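Local coordinates for protein CalU16 (Micromonospora echinospora, PDB 4FPW) that acts as an enediyne self-sacrifice resistance protein, probably protecting its calicheamicin-producing host by being cleaved itself in place of more vital targets, at residues L74-I84 with S94-E102; Q4-R12 with R21-Y29. All blocks are in the same frame, centred on the assembly; numbering follows the deposited sequence.

Contact 1 (L74-I84 with S94-E102); sequences LRCEPPRRLTI and SEVELRLSE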
loop_
_atom_site.group_PDB
_atom_site.type_symbol
_atom_site.label_atom_id
_atom_site.label_comp_id
_atom_site.label_asym_id
_atom_site.label_seq_id
_atom_site.Cartn_x
_atom_site.Cartn_y
_atom_site.Cartn_z
ATOM N N LEU A 74 -1.996 -1.441 13.678
ATOM C CA LEU A 74 -1.839 -2.745 14.328
ATOM C C LEU A 74 -0.361 -3.003 14.663
ATOM O O LEU A 74 -0.000 -3.085 15.844
ATOM C CB LEU A 74 -2.431 -3.870 13.452
ATOM C CG LEU A 74 -3.827 -3.617 12.856
ATOM C CD1 LEU A 74 -4.301 -4.745 11.945
ATOM C CD2 LEU A 74 -4.845 -3.353 13.959
ATOM N N ARG A 75 0.497 -3.073 13.638
ATOM C CA ARG A 75 1.934 -3.390 13.826
ATOM C C ARG A 75 2.870 -2.326 13.241
ATOM O O ARG A 75 2.645 -1.820 12.134
ATOM C CB ARG A 75 2.259 -4.734 13.174
ATOM C CG ARG A 75 3.484 -5.430 13.745
ATOM C CD ARG A 75 3.145 -6.098 15.061
ATOM N NE ARG A 75 4.231 -6.943 15.520
ATOM C CZ ARG A 75 4.399 -7.356 16.769
ATOM N NH1 ARG A 75 3.539 -7.007 17.723
ATOM N NH2 ARG A 75 5.440 -8.121 17.065
ATOM N N CYS A 76 3.926 -2.006 13.987
ATOM C CA CYS A 76 4.952 -1.070 13.532
ATOM C C CYS A 76 6.315 -1.553 14.011
ATOM O O CYS A 76 6.648 -1.440 15.205
ATOM C CB CYS A 76 4.673 0.351 14.033
ATOM S SG CYS A 76 5.407 1.660 13.010
ATOM N N GLU A 77 7.083 -2.103 13.067
ATOM C CA GLU A 77 8.415 -2.655 13.320
ATOM C C GLU A 77 9.421 -1.865 12.486
ATOM O O GLU A 77 9.887 -2.351 11.451
ATOM C CB GLU A 77 8.443 -4.147 12.939
ATOM C CG GLU A 77 7.602 -5.033 13.859
ATOM C CD GLU A 77 7.301 -6.436 13.326
ATOM O OE1 GLU A 77 7.685 -6.791 12.192
ATOM O OE2 GLU A 77 6.669 -7.209 14.067
ATOM N N PRO A 78 9.735 -0.627 12.908
ATOM C CA PRO A 78 10.661 0.184 12.105
ATOM C C PRO A 78 12.036 -0.448 12.059
ATOM O O PRO A 78 12.453 -0.990 13.061
ATOM C CB PRO A 78 10.725 1.515 12.857
ATOM C CG PRO A 78 10.311 1.214 14.256
ATOM C CD PRO A 78 9.451 -0.024 14.222
ATOM N N PRO A 79 12.748 -0.369 10.917
ATOM C CA PRO A 79 12.373 0.288 9.677
ATOM C C PRO A 79 11.875 -0.692 8.624
ATOM O O PRO A 79 12.029 -0.414 7.435
ATOM C CB PRO A 79 13.689 0.925 9.241
ATOM C CG PRO A 79 14.716 -0.065 9.663
ATOM C CD PRO A 79 14.152 -0.820 10.848
ATOM N N ARG A 80 11.252 -1.795 9.054
ATOM C CA ARG A 80 10.912 -2.914 8.163
ATOM C C ARG A 80 9.426 -3.039 7.883
ATOM O O ARG A 80 8.987 -3.008 6.733
ATOM C CB ARG A 80 11.367 -4.244 8.766
ATOM C CG ARG A 80 12.867 -4.483 8.771
ATOM C CD ARG A 80 13.199 -5.834 9.402
ATOM N NE ARG A 80 12.995 -6.958 8.476
ATOM C CZ ARG A 80 13.921 -7.467 7.651
ATOM N NH1 ARG A 80 15.151 -6.963 7.601
ATOM N NH2 ARG A 80 13.615 -8.496 6.860
ATOM N N ARG A 81 8.641 -3.207 8.936
ATOM C CA ARG A 81 7.268 -3.647 8.753
ATOM C C ARG A 81 6.254 -2.660 9.304
ATOM O O ARG A 81 6.527 -1.904 10.238
ATOM C CB ARG A 81 7.093 -5.029 9.384
ATOM C CG ARG A 81 5.648 -5.424 9.631
ATOM C CD ARG A 81 5.534 -6.852 10.129
ATOM N NE ARG A 81 4.187 -7.362 9.921
ATOM C CZ ARG A 81 3.710 -8.483 10.452
ATOM N NH1 ARG A 81 4.471 -9.245 11.235
ATOM N NH2 ARG A 81 2.458 -8.845 10.194
ATOM N N LEU A 82 5.073 -2.687 8.707
ATOM C CA LEU A 82 4.029 -1.738 9.017
ATOM C C LEU A 82 2.753 -2.442 8.629
ATOM O O LEU A 82 2.625 -2.860 7.470
ATOM C CB LEU A 82 4.220 -0.465 8.167
ATOM C CG LEU A 82 3.713 0.929 8.593
ATOM C CD1 LEU A 82 2.584 1.428 7.703
ATOM C CD2 LEU A 82 3.313 0.988 10.065
ATOM N N THR A 83 1.861 -2.653 9.605
ATOM C CA THR A 83 0.519 -3.148 9.333
ATOM C C THR A 83 -0.517 -2.190 9.937
ATOM O O THR A 83 -0.360 -1.681 11.048
ATOM C CB THR A 83 0.290 -4.562 9.885
ATOM O OG1 THR A 83 1.415 -5.388 9.571
ATOM C CG2 THR A 83 -0.994 -5.181 9.290
ATOM N N ILE A 84 -1.575 -1.959 9.179
ATOM C CA ILE A 84 -2.634 -1.078 9.579
ATOM C C ILE A 84 -3.959 -1.621 9.063
ATOM O O ILE A 84 -3.983 -2.335 8.045
ATOM C CB ILE A 84 -2.439 0.334 9.006
ATOM C CG1 ILE A 84 -2.323 0.311 7.472
ATOM C CG2 ILE A 84 -1.225 0.981 9.618
ATOM C CD1 ILE A 84 -2.856 1.568 6.830
ATOM N N SER A 94 -10.381 -3.850 5.643
ATOM C CA SER A 94 -9.234 -4.380 4.919
ATOM C C SER A 94 -8.021 -4.298 5.810
ATOM O O SER A 94 -8.099 -3.811 6.936
ATOM C CB SER A 94 -8.973 -3.539 3.673
ATOM O OG SER A 94 -10.024 -3.613 2.726
ATOM N N GLU A 95 -6.890 -4.759 5.293
ATOM C CA GLU A 95 -5.629 -4.703 6.027
ATOM C C GLU A 95 -4.552 -4.466 5.005
ATOM O O GLU A 95 -4.597 -5.028 3.914
ATOM C CB GLU A 95 -5.411 -6.033 6.722
ATOM C CG GLU A 95 -4.551 -6.047 7.969
ATOM C CD GLU A 95 -4.757 -7.350 8.732
ATOM O OE1 GLU A 95 -5.889 -7.553 9.231
ATOM O OE2 GLU A 95 -3.819 -8.183 8.809
ATOM N N VAL A 96 -3.595 -3.618 5.356
ATOM C CA VAL A 96 -2.513 -3.256 4.470
ATOM C C VAL A 96 -1.196 -3.472 5.213
ATOM O O VAL A 96 -1.114 -3.243 6.432
ATOM C CB VAL A 96 -2.595 -1.788 3.992
ATOM C CG1 VAL A 96 -1.727 -1.597 2.743
ATOM C CG2 VAL A 96 -4.019 -1.380 3.666
ATOM N N GLU A 97 -0.164 -3.910 4.479
ATOM C CA GLU A 97 1.125 -4.166 5.100
ATOM C C GLU A 97 2.260 -3.732 4.221
ATOM O O GLU A 97 2.249 -3.943 3.006
ATOM C CB GLU A 97 1.299 -5.643 5.445
ATOM C CG GLU A 97 2.473 -5.908 6.370
ATOM C CD GLU A 97 2.628 -7.370 6.705
ATOM O OE1 GLU A 97 1.877 -7.881 7.562
ATOM O OE2 GLU A 97 3.500 -8.021 6.103
ATOM N N LEU A 98 3.248 -3.122 4.849
ATOM C CA LEU A 98 4.433 -2.736 4.153
ATOM C C LEU A 98 5.599 -3.459 4.780
ATOM O O LEU A 98 5.773 -3.385 5.991
ATOM C CB LEU A 98 4.642 -1.239 4.266
ATOM C CG LEU A 98 5.852 -0.747 3.467
ATOM C CD1 LEU A 98 5.428 -0.409 2.048
ATOM C CD2 LEU A 98 6.482 0.452 4.152
ATOM N N ARG A 99 6.378 -4.154 3.945
ATOM C CA ARG A 99 7.668 -4.724 4.325
ATOM C C ARG A 99 8.759 -4.129 3.442
ATOM O O ARG A 99 8.658 -4.159 2.213
ATOM C CB ARG A 99 7.682 -6.240 4.148
ATOM C CG ARG A 99 6.494 -6.947 4.760
ATOM C CD ARG A 99 6.384 -8.387 4.280
ATOM N NE ARG A 99 4.977 -8.735 4.112
ATOM C CZ ARG A 99 4.318 -8.803 2.955
ATOM N NH1 ARG A 99 4.934 -8.600 1.798
ATOM N NH2 ARG A 99 3.023 -9.115 2.964
ATOM N N LEU A 100 9.790 -3.589 4.084
ATOM C CA LEU A 100 10.991 -3.134 3.418
ATOM C C LEU A 100 12.123 -4.085 3.781
ATOM O O LEU A 100 12.362 -4.338 4.970
ATOM C CB LEU A 100 11.355 -1.725 3.875
ATOM C CG LEU A 100 10.273 -0.655 3.780
ATOM C CD1 LEU A 100 10.807 0.691 4.235
ATOM C CD2 LEU A 100 9.720 -0.559 2.367
ATOM N N SER A 101 12.812 -4.611 2.770
ATOM C CA SER A 101 13.988 -5.454 2.987
ATOM C C SER A 101 15.184 -4.867 2.263
ATOM O O SER A 101 15.038 -4.262 1.196
ATOM C CB SER A 101 13.739 -6.887 2.495
ATOM O OG SER A 101 12.931 -6.912 1.322
ATOM N N GLU A 102 16.362 -5.039 2.852
ATOM C CA GLU A 102 17.588 -4.637 2.199
ATOM C C GLU A 102 17.876 -5.591 1.052
ATOM O O GLU A 102 17.758 -6.811 1.188
ATOM C CB GLU A 102 18.778 -4.669 3.156
ATOM C CG GLU A 102 18.735 -3.668 4.295
ATOM C CD GLU A 102 20.000 -3.735 5.133
ATOM O OE1 GLU A 102 21.102 -3.576 4.559
ATOM O OE2 GLU A 102 19.901 -3.968 6.361
#
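Leu82 with Leu98 and Ile84 with Val96 form the hydrogen-bonded pairs of the beta hairpin of strands 81-86 and 94-103, whose segments 81-84 and 94-102 run antiparallel at 175° with axes 4.6 Å apart. Three bonds of these pairs are good, as with Leu98 N to Leu82 O at 2.7 Å; that from Leu82 N to Leu98 O is weak. Leu100 N reaches Arg80 O (2.8 Å), extending the pairing to the classic bulge that Arg80 and Arg81 make opposite Glu77.

On one face, Leu82 and Leu98 meet CB to CB at 4.0 Å, and Ile84 lies beside Val96. The other bears a salt-bridge network of Arg81, Glu97 and Arg99. Glu97 holds CG anti to its backbone N (chi1 -167°), sending an extended chain across to Arg81 and Thr83. Its OE1 takes Arg81 NH2 (2.9 Å) from above the carboxylate plane, the planes 61° apart, and weakly receives Thr83 OG1. OE2 binds Arg99 NE at 2.6 Å.

Arg13 of strand 7-15 adds salt bridges to Glu97 and Glu95, while Glu110 and Glu112 of strand 106-115 hold Arg99. On the face of Leu82 and Leu98, Val96 packs on Trp128 of helix 118-138.

Contact 2 (Q4-R12 with R21-Y29); sequences QATERALGR and RSIIIRQRY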
loop_
_atom_site.group_PDB
_atom_site.type_symbol
_atom_site.label_atom_id
_atom_site.label_comp_id
_atom_site.label_asym_id
_atom_site.label_seq_id
_atom_site.Cartn_x
_atom_site.Cartn_y
_atom_site.Cartn_z
ATOM N N GLN A 4 11.606 1.417 -9.692
ATOM C CA GLN A 4 12.427 0.949 -10.861
ATOM C C GLN A 4 11.609 0.090 -11.828
ATOM O O GLN A 4 11.627 0.338 -13.042
ATOM C CB GLN A 4 13.666 0.165 -10.395
ATOM C CG GLN A 4 14.488 -0.443 -11.531
ATOM C CD GLN A 4 15.386 -1.590 -11.082
ATOM O OE1 GLN A 4 15.348 -2.678 -11.661
ATOM N NE2 GLN A 4 16.204 -1.351 -10.056
ATOM N N ALA A 5 10.934 -0.930 -11.291
ATOM C CA ALA A 5 10.154 -1.886 -12.089
ATOM C C ALA A 5 9.362 -2.825 -11.175
ATOM O O ALA A 5 9.955 -3.501 -10.325
ATOM C CB ALA A 5 11.073 -2.701 -12.996
ATOM N N THR A 6 8.041 -2.896 -11.377
ATOM C CA THR A 6 7.139 -3.570 -10.421
ATOM C C THR A 6 6.631 -4.963 -10.870
ATOM O O THR A 6 6.287 -5.185 -12.043
ATOM C CB THR A 6 5.906 -2.711 -10.006
ATOM O OG1 THR A 6 4.687 -3.403 -10.321
ATOM C CG2 THR A 6 5.903 -1.317 -10.647
ATOM N N GLU A 7 6.590 -5.865 -9.885
ATOM C CA GLU A 7 6.054 -7.211 -10.004
ATOM C C GLU A 7 4.819 -7.275 -9.127
ATOM O O GLU A 7 4.900 -7.076 -7.904
ATOM C CB GLU A 7 7.074 -8.234 -9.495
ATOM C CG GLU A 7 6.616 -9.685 -9.551
ATOM C CD GLU A 7 7.660 -10.637 -8.985
ATOM O OE1 GLU A 7 7.779 -10.708 -7.744
ATOM O OE2 GLU A 7 8.369 -11.317 -9.773
ATOM N N ARG A 8 3.684 -7.551 -9.756
ATOM C CA ARG A 8 2.420 -7.701 -9.070
ATOM C C ARG A 8 2.177 -9.152 -8.741
ATOM O O ARG A 8 2.624 -10.046 -9.463
ATOM C CB ARG A 8 1.280 -7.242 -9.961
ATOM C CG ARG A 8 1.309 -5.774 -10.328
ATOM C CD ARG A 8 0.190 -5.461 -11.311
ATOM N NE ARG A 8 0.528 -4.272 -12.077
ATOM C CZ ARG A 8 0.885 -4.256 -13.359
ATOM N NH1 ARG A 8 0.917 -5.366 -14.076
ATOM N NH2 ARG A 8 1.188 -3.102 -13.937
ATOM N N ALA A 9 1.411 -9.376 -7.673
ATOM C CA ALA A 9 1.049 -10.724 -7.255
ATOM C C ALA A 9 -0.200 -10.762 -6.351
ATOM O O ALA A 9 -0.797 -9.725 -6.006
ATOM C CB ALA A 9 2.230 -11.385 -6.570
ATOM N N LEU A 10 -0.584 -11.989 -6.003
ATOM C CA LEU A 10 -1.740 -12.265 -5.181
ATOM C C LEU A 10 -1.334 -13.163 -4.037
ATOM O O LEU A 10 -0.617 -14.131 -4.230
ATOM C CB LEU A 10 -2.840 -12.931 -6.010
ATOM C CG LEU A 10 -3.352 -12.052 -7.156
ATOM C CD1 LEU A 10 -4.366 -12.825 -7.989
ATOM C CD2 LEU A 10 -3.967 -10.763 -6.631
ATOM N N GLY A 11 -1.782 -12.806 -2.840
ATOM C CA GLY A 11 -1.610 -13.631 -1.658
ATOM C C GLY A 11 -2.942 -14.004 -1.022
ATOM O O GLY A 11 -4.004 -13.955 -1.660
ATOM N N ARG A 12 -2.861 -14.396 0.246
ATOM C CA ARG A 12 -4.008 -14.893 1.003
ATOM C C ARG A 12 -3.806 -14.587 2.477
ATOM O O ARG A 12 -2.707 -14.791 3.016
ATOM C CB ARG A 12 -4.170 -16.406 0.815
ATOM C CG ARG A 12 -4.964 -16.814 -0.423
ATOM C CD ARG A 12 -5.037 -18.334 -0.572
ATOM N NE ARG A 12 -5.495 -18.780 -1.898
ATOM C CZ ARG A 12 -6.734 -18.631 -2.376
ATOM N NH1 ARG A 12 -7.688 -18.021 -1.666
ATOM N NH2 ARG A 12 -7.028 -19.090 -3.586
ATOM N N ARG A 21 -8.184 -12.661 0.043
ATOM C CA ARG A 21 -7.034 -12.763 -0.880
ATOM C C ARG A 21 -6.294 -11.418 -0.775
ATOM O O ARG A 21 -6.668 -10.579 0.041
ATOM C CB ARG A 21 -7.488 -13.040 -2.321
ATOM C CG ARG A 21 -8.720 -13.936 -2.442
ATOM C CD ARG A 21 -8.745 -14.853 -3.663
ATOM N NE ARG A 21 -8.393 -14.216 -4.929
ATOM C CZ ARG A 21 -8.446 -14.821 -6.116
ATOM N NH1 ARG A 21 -8.872 -16.076 -6.223
ATOM N NH2 ARG A 21 -8.091 -14.167 -7.214
ATOM N N SER A 22 -5.254 -11.193 -1.573
ATOM C CA SER A 22 -4.540 -9.913 -1.507
ATOM C C SER A 22 -3.755 -9.515 -2.758
ATOM O O SER A 22 -3.337 -10.348 -3.578
ATOM C CB SER A 22 -3.592 -9.880 -0.300
ATOM O OG SER A 22 -2.656 -10.940 -0.348
ATOM N N ILE A 23 -3.582 -8.203 -2.852
ATOM C CA ILE A 23 -2.718 -7.522 -3.790
ATOM C C ILE A 23 -1.342 -7.488 -3.178
ATOM O O ILE A 23 -1.205 -7.218 -1.981
ATOM C CB ILE A 23 -3.230 -6.077 -3.997
ATOM C CG1 ILE A 23 -3.970 -5.968 -5.331
ATOM C CG2 ILE A 23 -2.116 -5.034 -3.920
ATOM C CD1 ILE A 23 -4.915 -7.115 -5.629
ATOM N N ILE A 24 -0.323 -7.763 -3.993
ATOM C CA ILE A 24 1.060 -7.671 -3.540
ATOM C C ILE A 24 1.882 -6.961 -4.606
ATOM O O ILE A 24 1.965 -7.423 -5.742
ATOM C CB ILE A 24 1.651 -9.060 -3.238
ATOM C CG1 ILE A 24 1.020 -9.645 -1.968
ATOM C CG2 ILE A 24 3.155 -8.964 -3.028
ATOM C CD1 ILE A 24 1.250 -11.134 -1.788
ATOM N N ILE A 25 2.488 -5.843 -4.220
ATOM C CA ILE A 25 3.233 -5.005 -5.122
ATOM C C ILE A 25 4.662 -5.004 -4.644
ATOM O O ILE A 25 4.912 -4.755 -3.461
ATOM C CB ILE A 25 2.675 -3.585 -5.125
ATOM C CG1 ILE A 25 1.370 -3.561 -5.914
ATOM C CG2 ILE A 25 3.663 -2.587 -5.726
ATOM C CD1 ILE A 25 0.538 -2.331 -5.630
ATOM N N ARG A 26 5.582 -5.299 -5.568
ATOM C CA ARG A 26 7.000 -5.352 -5.269
ATOM C C ARG A 26 7.728 -4.398 -6.182
ATOM O O ARG A 26 7.569 -4.442 -7.408
ATOM C CB ARG A 26 7.558 -6.759 -5.473
ATOM C CG ARG A 26 6.750 -7.872 -4.802
ATOM C CD ARG A 26 7.558 -9.159 -4.757
ATOM N NE ARG A 26 6.918 -10.189 -3.940
ATOM C CZ ARG A 26 6.172 -11.198 -4.395
ATOM N NH1 ARG A 26 5.929 -11.372 -5.697
ATOM N NH2 ARG A 26 5.662 -12.060 -3.523
ATOM N N GLN A 27 8.526 -3.539 -5.566
ATOM C CA GLN A 27 9.274 -2.521 -6.254
ATOM C C GLN A 27 10.579 -2.344 -5.533
ATOM O O GLN A 27 10.633 -2.370 -4.294
ATOM C CB GLN A 27 8.540 -1.205 -6.218
ATOM C CG GLN A 27 7.183 -1.226 -6.895
ATOM C CD GLN A 27 6.581 0.154 -6.944
ATOM O OE1 GLN A 27 6.440 0.805 -5.911
ATOM N NE2 GLN A 27 6.218 0.612 -8.139
ATOM N N ARG A 28 11.633 -2.159 -6.316
ATOM C CA ARG A 28 12.944 -2.007 -5.764
ATOM C C ARG A 28 13.296 -0.540 -5.860
ATOM O O ARG A 28 13.003 0.103 -6.871
ATOM C CB ARG A 28 13.935 -2.865 -6.536
ATOM C CG ARG A 28 15.003 -3.442 -5.635
ATOM C CD ARG A 28 16.272 -3.752 -6.390
ATOM N NE ARG A 28 17.435 -3.349 -5.617
ATOM C CZ ARG A 28 18.677 -3.370 -6.081
ATOM N NH1 ARG A 28 18.919 -3.786 -7.325
ATOM N NH2 ARG A 28 19.685 -2.968 -5.300
ATOM N N TYR A 29 13.891 0.000 -4.801
ATOM C CA TYR A 29 14.390 1.366 -4.848
ATOM C C TYR A 29 15.854 1.422 -4.513
ATOM O O TYR A 29 16.375 0.636 -3.719
ATOM C CB TYR A 29 13.625 2.296 -3.915
ATOM C CG TYR A 29 12.142 2.304 -4.176
ATOM C CD1 TYR A 29 11.592 3.095 -5.181
ATOM C CD2 TYR A 29 11.293 1.510 -3.427
ATOM C CE1 TYR A 29 10.240 3.091 -5.424
ATOM C CE2 TYR A 29 9.945 1.496 -3.666
ATOM C CZ TYR A 29 9.420 2.285 -4.659
ATOM O OH TYR A 29 8.058 2.247 -4.856
HETATM O O HOH W 1 10.436 -5.167 -8.245
#
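Arg21 lies alongside Arg12 toward the turn of this antiparallel hairpin, in a non-hydrogen-bonded pair. Their side chains point the same way with guanidinium planes nearly perpendicular, 85° apart, and contact comes from Arg21 CD against Arg12 NH1 (3.9 Å). Arg21 NH2 is held by the carbonyl of Val177, beyond the hairpin, while the bends in its chain also bring that nitrogen near Leu10 CD1.

Ser22 pairs with Gly11, whose N bonds to Ser22 O at 3.0 Å. The serine hydroxyl turns back over the strand, with OG between the backbone N and carbonyl carbon (chi1 58°), and rests 3.2 Å from Gly11 CA. Ile23 faces the other way, and its CD1 meets Leu10 CD2 (3.9 Å). Ile24 returns to the face of Ser22: its CD1 comes within 3.6 Å of Gly11 N, the glycine's lack of a side chain letting both neighbours approach, and it exchanges two backbone bonds with Ala9, their CB atoms 4.1 Å apart.

Arg26 carries the main polar contact. It exchanges two backbone bonds with Glu7, and its chain stays extended to NE, so that NH1 reaches Glu7 OE1 (2.8 Å) from above the carboxylate plane, the oxygen near the guanidinium edge but tilted somewhat out of its plane; the two planes are 82° apart. Ile24 CG2 covers part of one guanidinium face. Gln27 then runs alongside Thr6, CG to CB at 3.7 Å, and a water donates to Ala5 O and, weakly, Arg26 O. At Arg28 the pairing fades to a weak bond from Gln4 N to its carbonyl.

Strand 106-115 continues the sheet beyond 21-29, with Ile24 and Arg26 touching Glu112 and Leu108. On the Ile23 and Ile25 face lie Leu121 and Leu132 of helix 118-138 and Trp173 of helix 161-177.

In the fold
Both contacts are antiparallel hairpins of one curved sheet, consistent with the helix-grip fold of Bet v 1-like proteins, and both place apolar side chains toward helix 118-138. Contact 2 includes the edge strand 7-15 and buries more area, yet its outer segment is largely exposed, with pairing that thins toward the chain start. Contact 1 lies within the sheet, where strand 94-103 is flanked by strands 81-86 and 106-115. Its charges join a network, whereas contact 2 has one principal salt bridge across its strands. Strand 106-115 lies between the two hairpins: its Glu110 and Glu112 form salt bridges with Arg99 of contact 1, and Glu110 makes a long, weak ion pair with Arg26 of contact 2.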